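Local atomic coordinates of dTDP-glucose 4,6-dehydratase (Klebsiella pneumoniae, PDB entry 5U4Q), a protein that binds NAD and probably catalyses the dehydration of dTDP-glucose to its 4-keto-6-deoxy form. Residues G13-H18 against D224-A229; L179-V184 against E228-V233. All coordinates share one frame; numbering follows the deposited sequence.

In the fold
Helix 223-234 packs against two elements that bind NAD, an example of how a dinucleotide fold gathers its cofactor site from segments far apart in sequence. Contact 1 sets its first turns against the start of helix 14-25, which holds the pyrophosphate; contact 2 sets its later turns against strand 176-185, which reaches the nicotinamide. The centres of the two contacts lie about 7 Å apart, and both include E228 and A229. I226 CG2 approaches F181 CE1 at 3.7 Å, I226 CG1 meets V184 CG1 at 3.8 Å, and I15 CD1 meets V184 CG2 at 4.0 Å. These apolar side chains join the contact beside the pyrophosphate to the one beside the nicotinamide.

Contact 1: residues G13-H18 against D224-A229; sequences GFIGFH and DDIVEA. With NAD (nicotinamide-adenine-dinucleotide), chain C.
A chi1 of -73° sets the imidazole of H18, whose CB already points toward helix 223-234; in V227, chi1 168° puts CG1 anti to the backbone N and leaves CG2 anti to the carbonyl carbon. H18 CB and V227 CG2 meet at 3.6 Å, and the methyl lies oblique to the imidazole. That ring has F17 CD2 over one face, and its NE2 bonds to the carbonyl of P187. Its ND1 shares a water with D224, which receives a hydrogen bond from that water at OD1 (2.6 Å), so a polar bridge runs beside the apolar contact. One turn earlier, I15 makes a looser approach, its CG2 standing 4.5 Å from CG2 of I226. The other branch of I15 goes to the cofactor: CD1 packs 3.8 Å from C2N of the nicotinamide ring of NAD. Toward NAD the polar bonds come from the backbone. F14 N donates to O1A of NAD at 3.0 Å in a nearly straight bond (174°), while I15 N donates to O1N at 2.8 Å. One amide therefore serves each phosphate. With G13 as N-cap, this is the glycine-rich turn and helix start of a Rossmann fold, binding the pyrophosphate.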
loop_
_atom_site.group_PDB
_atom_site.type_symbol
_atom_site.label_atom_id
_atom_site.label_comp_id
_atom_site.label_asym_id
_atom_site.label_seq_id
_atom_site.Cartn_x
_atom_site.Cartn_y
_atom_site.Cartn_z
ATOM N N GLY A 13 -17.314 10.757 11.977
ATOM C CA GLY A 13 -16.308 10.239 12.893
ATOM C C GLY A 13 -15.706 11.330 13.730
ATOM O O GLY A 13 -16.023 12.477 13.597
ATOM N N PHE A 14 -14.802 10.938 14.628
ATOM C CA PHE A 14 -14.190 11.853 15.576
ATOM C C PHE A 14 -13.484 13.040 14.959
ATOM O O PHE A 14 -13.885 14.182 15.135
ATOM C CB PHE A 14 -13.232 11.040 16.471
ATOM C CG PHE A 14 -12.400 11.845 17.449
ATOM C CD1 PHE A 14 -12.850 12.998 18.047
ATOM C CD2 PHE A 14 -11.167 11.327 17.865
ATOM C CE1 PHE A 14 -12.071 13.670 18.989
ATOM C CE2 PHE A 14 -10.390 11.986 18.796
ATOM C CZ PHE A 14 -10.837 13.156 19.354
ATOM N N ILE A 15 -12.413 12.773 14.229
ATOM C CA ILE A 15 -11.622 13.860 13.689
ATOM C C ILE A 15 -12.415 14.605 12.599
ATOM O O ILE A 15 -12.440 15.824 12.598
ATOM C CB ILE A 15 -10.243 13.366 13.196
ATOM C CG1 ILE A 15 -9.501 12.712 14.366
ATOM C CG2 ILE A 15 -9.435 14.515 12.625
ATOM C CD1 ILE A 15 -8.162 12.150 13.990
ATOM N N GLY A 16 -13.055 13.865 11.691
ATOM C CA GLY A 16 -13.827 14.496 10.602
ATOM C C GLY A 16 -14.912 15.418 11.080
ATOM O O GLY A 16 -15.116 16.499 10.502
ATOM N N PHE A 17 -15.607 15.028 12.147
ATOM C CA PHE A 17 -16.638 15.903 12.710
ATOM C C PHE A 17 -16.011 17.249 13.100
ATOM O O PHE A 17 -16.494 18.328 12.737
ATOM C CB PHE A 17 -17.298 15.270 13.941
ATOM C CG PHE A 17 -17.936 16.268 14.841
ATOM C CD1 PHE A 17 -19.080 16.960 14.445
ATOM C CD2 PHE A 17 -17.396 16.553 16.082
ATOM C CE1 PHE A 17 -19.651 17.903 15.267
ATOM C CE2 PHE A 17 -17.976 17.489 16.910
ATOM C CZ PHE A 17 -19.104 18.172 16.497
ATOM N N HIS A 18 -14.928 17.202 13.873
ATOM C CA HIS A 18 -14.293 18.422 14.304
ATOM C C HIS A 18 -13.754 19.295 13.182
ATOM O O HIS A 18 -13.862 20.530 13.254
ATOM C CB HIS A 18 -13.176 18.124 15.325
ATOM C CG HIS A 18 -13.671 17.725 16.673
ATOM N ND1 HIS A 18 -13.904 18.630 17.688
ATOM C CD2 HIS A 18 -13.938 16.501 17.184
ATOM C CE1 HIS A 18 -14.284 17.968 18.770
ATOM N NE2 HIS A 18 -14.325 16.683 18.492
ATOM N N ASP A 224 -8.587 19.923 19.631
ATOM C CA ASP A 224 -8.569 21.296 19.103
ATOM C C ASP A 224 -7.225 21.679 18.492
ATOM O O ASP A 224 -7.180 22.454 17.523
ATOM C CB ASP A 224 -8.959 22.326 20.155
ATOM C CG ASP A 224 -10.429 22.282 20.546
ATOM O OD1 ASP A 224 -11.200 21.452 20.051
ATOM O OD2 ASP A 224 -10.803 23.112 21.408
ATOM N N ASP A 225 -6.132 21.160 19.060
ATOM C CA ASP A 225 -4.794 21.418 18.534
ATOM C C ASP A 225 -4.631 20.739 17.172
ATOM O O ASP A 225 -4.056 21.327 16.259
ATOM C CB ASP A 225 -3.738 20.973 19.545
ATOM C CG ASP A 225 -3.734 21.820 20.777
ATOM O OD1 ASP A 225 -3.908 23.054 20.646
ATOM O OD2 ASP A 225 -3.443 21.273 21.851
ATOM N N ILE A 226 -5.136 19.512 17.027
ATOM C CA ILE A 226 -5.125 18.835 15.726
ATOM C C ILE A 226 -5.925 19.649 14.700
ATOM O O ILE A 226 -5.471 19.865 13.570
ATOM C CB ILE A 226 -5.730 17.411 15.829
ATOM C CG1 ILE A 226 -4.813 16.485 16.673
ATOM C CG2 ILE A 226 -6.022 16.808 14.449
ATOM C CD1 ILE A 226 -3.429 16.216 16.095
ATOM N N VAL A 227 -7.096 20.103 15.086
ATOM C CA VAL A 227 -7.963 20.859 14.172
ATOM C C VAL A 227 -7.265 22.122 13.678
ATOM O O VAL A 227 -7.275 22.405 12.478
ATOM C CB VAL A 227 -9.291 21.222 14.847
ATOM C CG1 VAL A 227 -10.070 22.256 14.028
ATOM C CG2 VAL A 227 -10.129 19.985 15.088
ATOM N N GLU A 228 -6.640 22.864 14.577
ATOM C CA GLU A 228 -5.952 24.094 14.181
ATOM C C GLU A 228 -4.870 23.778 13.150
ATOM O O GLU A 228 -4.767 24.476 12.136
ATOM C CB GLU A 228 -5.355 24.791 15.411
ATOM C CG GLU A 228 -4.696 26.124 15.105
ATOM C CD GLU A 228 -5.653 27.153 14.538
ATOM O OE1 GLU A 228 -6.843 27.138 14.898
ATOM O OE2 GLU A 228 -5.193 28.010 13.745
ATOM N N ALA A 229 -4.085 22.730 13.400
ATOM C CA ALA A 229 -3.010 22.357 12.465
ATOM C C ALA A 229 -3.541 21.934 11.102
ATOM O O ALA A 229 -3.021 22.337 10.047
ATOM C CB ALA A 229 -2.190 21.237 13.047
HETATM P PA NAD C . -13.423 7.353 13.373
HETATM O O1A NAD C . -14.093 8.052 14.492
HETATM O O2A NAD C . -13.584 5.857 13.187
HETATM O O5B NAD C . -13.838 8.120 12.011
HETATM C C5B NAD C . -13.691 7.580 10.704
HETATM C C4B NAD C . -15.045 7.640 10.017
HETATM O O4B NAD C . -14.831 7.026 8.733
HETATM C C3B NAD C . -16.133 6.857 10.740
HETATM O O3B NAD C . -17.248 7.652 11.172
HETATM C C2B NAD C . -16.510 5.782 9.720
HETATM O O2B NAD C . -17.918 5.479 9.708
HETATM C C1B NAD C . -15.996 6.320 8.386
HETATM N N9A NAD C . -15.681 5.265 7.408
HETATM C C8A NAD C . -14.912 4.171 7.609
HETATM N N7A NAD C . -14.872 3.422 6.505
HETATM C C5A NAD C . -15.607 4.048 5.571
HETATM C C6A NAD C . -16.006 3.753 4.180
HETATM N N6A NAD C . -15.590 2.666 3.545
HETATM N N1A NAD C . -16.795 4.650 3.588
HETATM C C2A NAD C . -17.248 5.758 4.194
HETATM N N3A NAD C . -16.949 6.077 5.470
HETATM C C4A NAD C . -16.138 5.245 6.176
HETATM O O3 NAD C . -11.824 7.558 13.416
HETATM P PN NAD C . -10.975 8.920 13.547
HETATM O O1N NAD C . -11.801 10.130 13.404
HETATM O O2N NAD C . -10.076 8.674 14.758
HETATM O O5D NAD C . -10.048 8.736 12.264
HETATM C C5D NAD C . -9.929 9.667 11.191
HETATM C C4D NAD C . -8.685 9.271 10.414
HETATM O O4D NAD C . -7.507 9.562 11.201
HETATM C C3D NAD C . -8.542 7.814 9.991
HETATM O O3D NAD C . -7.993 7.794 8.671
HETATM C C2D NAD C . -7.518 7.234 10.937
HETATM O O2D NAD C . -6.745 6.161 10.359
HETATM C C1D NAD C . -6.644 8.432 11.250
HETATM N N1N NAD C . -6.023 8.348 12.586
HETATM C C2N NAD C . -6.682 8.664 13.725
HETATM C C3N NAD C . -6.058 8.575 14.981
HETATM C C7N NAD C . -6.737 8.912 16.315
HETATM O O7N NAD C . -6.055 8.964 17.350
HETATM N N7N NAD C . -8.059 9.118 16.436
HETATM C C4N NAD C . -4.758 8.124 15.045
HETATM C C5N NAD C . -4.098 7.790 13.870
HETATM C C6N NAD C . -4.750 7.886 12.645
HETATM O O HOH W 1 -12.243 21.122 17.712
#

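Contact 2: residues L179-V184 against E228-V233; sequences LRFFTV and EAVVRV. With NAD (nicotinamide-adenine-dinucleotide), chain C.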
loop_
_atom_site.group_PDB
_atom_site.type_symbol
_atom_site.label_atom_id
_atom_site.label_comp_id
_atom_site.label_asym_id
_atom_site.label_seq_id
_atom_site.Cartn_x
_atom_site.Cartn_y
_atom_site.Cartn_z
ATOM N N LEU A 179 -0.769 13.265 6.521
ATOM C CA LEU A 179 -0.514 13.585 7.935
ATOM C C LEU A 179 -0.449 12.304 8.749
ATOM O O LEU A 179 -1.434 11.572 8.832
ATOM C CB LEU A 179 -1.618 14.478 8.467
ATOM C CG LEU A 179 -1.759 15.836 7.799
ATOM C CD1 LEU A 179 -2.985 16.563 8.321
ATOM C CD2 LEU A 179 -0.522 16.693 7.988
ATOM N N ARG A 180 0.721 11.995 9.302
ATOM C CA ARG A 180 0.946 10.819 10.117
ATOM C C ARG A 180 0.512 11.120 11.536
ATOM O O ARG A 180 1.248 11.730 12.314
ATOM C CB ARG A 180 2.414 10.348 10.076
ATOM C CG ARG A 180 2.817 9.801 8.726
ATOM C CD ARG A 180 4.304 9.468 8.664
ATOM N NE ARG A 180 4.675 9.015 7.322
ATOM C CZ ARG A 180 5.932 8.809 6.934
ATOM N NH1 ARG A 180 6.921 9.029 7.775
ATOM N NH2 ARG A 180 6.196 8.407 5.704
ATOM N N PHE A 181 -0.726 10.717 11.838
ATOM C CA PHE A 181 -1.319 10.908 13.156
ATOM C C PHE A 181 -0.775 9.878 14.148
ATOM O O PHE A 181 -0.458 8.744 13.797
ATOM C CB PHE A 181 -2.833 10.738 13.077
ATOM C CG PHE A 181 -3.556 11.882 12.392
ATOM C CD1 PHE A 181 -3.858 13.053 13.076
ATOM C CD2 PHE A 181 -3.942 11.787 11.069
ATOM C CE1 PHE A 181 -4.532 14.095 12.447
ATOM C CE2 PHE A 181 -4.626 12.810 10.444
ATOM C CZ PHE A 181 -4.915 13.980 11.121
ATOM N N PHE A 182 -0.673 10.300 15.404
ATOM C CA PHE A 182 -0.255 9.446 16.511
ATOM C C PHE A 182 -1.541 9.083 17.287
ATOM O O PHE A 182 -2.305 8.249 16.807
ATOM C CB PHE A 182 0.868 10.162 17.288
ATOM C CG PHE A 182 2.188 10.098 16.558
ATOM C CD1 PHE A 182 2.385 10.802 15.376
ATOM C CD2 PHE A 182 3.203 9.251 17.018
ATOM C CE1 PHE A 182 3.576 10.692 14.681
ATOM C CE2 PHE A 182 4.399 9.137 16.339
ATOM C CZ PHE A 182 4.583 9.847 15.156
ATOM N N THR A 183 -1.796 9.674 18.441
ATOM C CA THR A 183 -3.077 9.477 19.119
ATOM C C THR A 183 -3.718 10.844 19.375
ATOM O O THR A 183 -3.069 11.779 19.831
ATOM C CB THR A 183 -2.857 8.718 20.423
ATOM O OG1 THR A 183 -2.302 7.432 20.105
ATOM C CG2 THR A 183 -4.162 8.533 21.199
ATOM N N VAL A 184 -5.008 10.933 19.070
ATOM C CA VAL A 184 -5.787 12.152 19.258
ATOM C C VAL A 184 -6.840 11.864 20.334
ATOM O O VAL A 184 -7.325 10.760 20.432
ATOM C CB VAL A 184 -6.437 12.596 17.936
ATOM C CG1 VAL A 184 -7.183 13.912 18.121
ATOM C CG2 VAL A 184 -5.383 12.700 16.843
ATOM N N GLU A 228 -6.640 22.864 14.577
ATOM C CA GLU A 228 -5.952 24.094 14.181
ATOM C C GLU A 228 -4.870 23.778 13.150
ATOM O O GLU A 228 -4.767 24.476 12.136
ATOM C CB GLU A 228 -5.355 24.791 15.411
ATOM C CG GLU A 228 -4.696 26.124 15.105
ATOM C CD GLU A 228 -5.653 27.153 14.538
ATOM O OE1 GLU A 228 -6.843 27.138 14.898
ATOM O OE2 GLU A 228 -5.193 28.010 13.745
ATOM N N ALA A 229 -4.085 22.730 13.400
ATOM C CA ALA A 229 -3.010 22.357 12.465
ATOM C C ALA A 229 -3.541 21.934 11.102
ATOM O O ALA A 229 -3.021 22.337 10.047
ATOM C CB ALA A 229 -2.190 21.237 13.047
ATOM N N VAL A 230 -4.553 21.088 11.107
ATOM C CA VAL A 230 -5.097 20.595 9.854
ATOM C C VAL A 230 -5.693 21.719 9.034
ATOM O O VAL A 230 -5.513 21.763 7.822
ATOM C CB VAL A 230 -6.133 19.481 10.111
ATOM C CG1 VAL A 230 -6.860 19.065 8.842
ATOM C CG2 VAL A 230 -5.458 18.287 10.762
ATOM N N VAL A 231 -6.433 22.621 9.672
ATOM C CA VAL A 231 -7.066 23.702 8.916
ATOM C C VAL A 231 -5.978 24.628 8.328
ATOM O O VAL A 231 -6.118 25.085 7.173
ATOM C CB VAL A 231 -8.174 24.407 9.731
ATOM C CG1 VAL A 231 -8.683 25.640 8.997
ATOM C CG2 VAL A 231 -9.317 23.428 10.006
ATOM N N ARG A 232 -4.880 24.853 9.052
ATOM C CA ARG A 232 -3.729 25.638 8.510
ATOM C C ARG A 232 -3.075 24.881 7.329
ATOM O O ARG A 232 -2.788 25.488 6.293
ATOM C CB ARG A 232 -2.676 25.959 9.568
ATOM C CG ARG A 232 -3.172 26.924 10.629
ATOM C CD ARG A 232 -2.108 27.320 11.608
ATOM N NE ARG A 232 -2.688 28.187 12.649
ATOM C CZ ARG A 232 -2.036 29.155 13.284
ATOM N NH1 ARG A 232 -0.769 29.446 12.993
ATOM N NH2 ARG A 232 -2.674 29.867 14.213
ATOM N N VAL A 233 -2.866 23.576 7.481
ATOM C CA VAL A 233 -2.251 22.777 6.419
ATOM C C VAL A 233 -3.077 22.783 5.144
ATOM O O VAL A 233 -2.506 22.807 4.052
ATOM C CB VAL A 233 -1.986 21.316 6.858
ATOM C CG1 VAL A 233 -1.642 20.402 5.673
ATOM C CG2 VAL A 233 -0.876 21.279 7.882
HETATM P PA NAD C . -13.423 7.353 13.373
HETATM O O1A NAD C . -14.093 8.052 14.492
HETATM O O2A NAD C . -13.584 5.857 13.187
HETATM O O5B NAD C . -13.838 8.120 12.011
HETATM C C5B NAD C . -13.691 7.580 10.704
HETATM C C4B NAD C . -15.045 7.640 10.017
HETATM O O4B NAD C . -14.831 7.026 8.733
HETATM C C3B NAD C . -16.133 6.857 10.740
HETATM O O3B NAD C . -17.248 7.652 11.172
HETATM C C2B NAD C . -16.510 5.782 9.720
HETATM O O2B NAD C . -17.918 5.479 9.708
HETATM C C1B NAD C . -15.996 6.320 8.386
HETATM N N9A NAD C . -15.681 5.265 7.408
HETATM C C8A NAD C . -14.912 4.171 7.609
HETATM N N7A NAD C . -14.872 3.422 6.505
HETATM C C5A NAD C . -15.607 4.048 5.571
HETATM C C6A NAD C . -16.006 3.753 4.180
HETATM N N6A NAD C . -15.590 2.666 3.545
HETATM N N1A NAD C . -16.795 4.650 3.588
HETATM C C2A NAD C . -17.248 5.758 4.194
HETATM N N3A NAD C . -16.949 6.077 5.470
HETATM C C4A NAD C . -16.138 5.245 6.176
HETATM O O3 NAD C . -11.824 7.558 13.416
HETATM P PN NAD C . -10.975 8.920 13.547
HETATM O O1N NAD C . -11.801 10.130 13.404
HETATM O O2N NAD C . -10.076 8.674 14.758
HETATM O O5D NAD C . -10.048 8.736 12.264
HETATM C C5D NAD C . -9.929 9.667 11.191
HETATM C C4D NAD C . -8.685 9.271 10.414
HETATM O O4D NAD C . -7.507 9.562 11.201
HETATM C C3D NAD C . -8.542 7.814 9.991
HETATM O O3D NAD C . -7.993 7.794 8.671
HETATM C C2D NAD C . -7.518 7.234 10.937
HETATM O O2D NAD C . -6.745 6.161 10.359
HETATM C C1D NAD C . -6.644 8.432 11.250
HETATM N N1N NAD C . -6.023 8.348 12.586
HETATM C C2N NAD C . -6.682 8.664 13.725
HETATM C C3N NAD C . -6.058 8.575 14.981
HETATM C C7N NAD C . -6.737 8.912 16.315
HETATM O O7N NAD C . -6.055 8.964 17.350
HETATM N N7N NAD C . -8.059 9.118 16.436
HETATM C C4N NAD C . -4.758 8.124 15.045
HETATM C C5N NAD C . -4.098 7.790 13.870
HETATM C C6N NAD C . -4.750 7.886 12.645
#
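L179, V230 and V233 bury the most surface where strand 176-185 passes helix 223-234, and the contact between them is wholly apolar. L179 reaches out from the strand with CG anti to its carbonyl carbon (chi1 -62°) and CD1 extended anti to CA (chi2 174°), which carries CD1 toward the helix until it lies 3.9 Å from CG2 of V230. The two side chains cross at a slant, and a single methyl from each makes the closest approach. V233, one turn further along the helix, also points its CB at the strand; its CG1 lies 4.5 Å from CD2 of L179, a more distant neighbour.

The same CG2 of V230 serves a second partner. It sits near the ring plane of F181, at the edge, 4.4 Å from CZ; the methyl therefore does not lie over the aromatic face. F181 in turn joins this layer to the cofactor, for its CB packs 3.3 Å from C5N of the nicotinamide. Further along, the backbone takes over: V184 N donates to the carboxamide oxygen O7N of NAD at 2.8 Å (156°), and CG2 of V184 lies 3.8 Å from that oxygen. The bond probably helps hold the rotation of the carboxamide.

On the helix, R232 presents NE to E228 in a salt bridge, with OE2 at 2.7 Å in the guanidinium plane and using its anti lone pair. R22, from helix 14-25, pairs with the other carboxylate oxygen, OE1. L179 also touches V125 of the neighbouring strand 123-129, while V230 also meets I19 of helix 14-25. A helix packed on a strand of the parallel sheet through branched aliphatic side chains, with that strand running on to the nicotinamide, is the layered alpha/beta arrangement of the Rossmann-type epimerase/dehydratase fold.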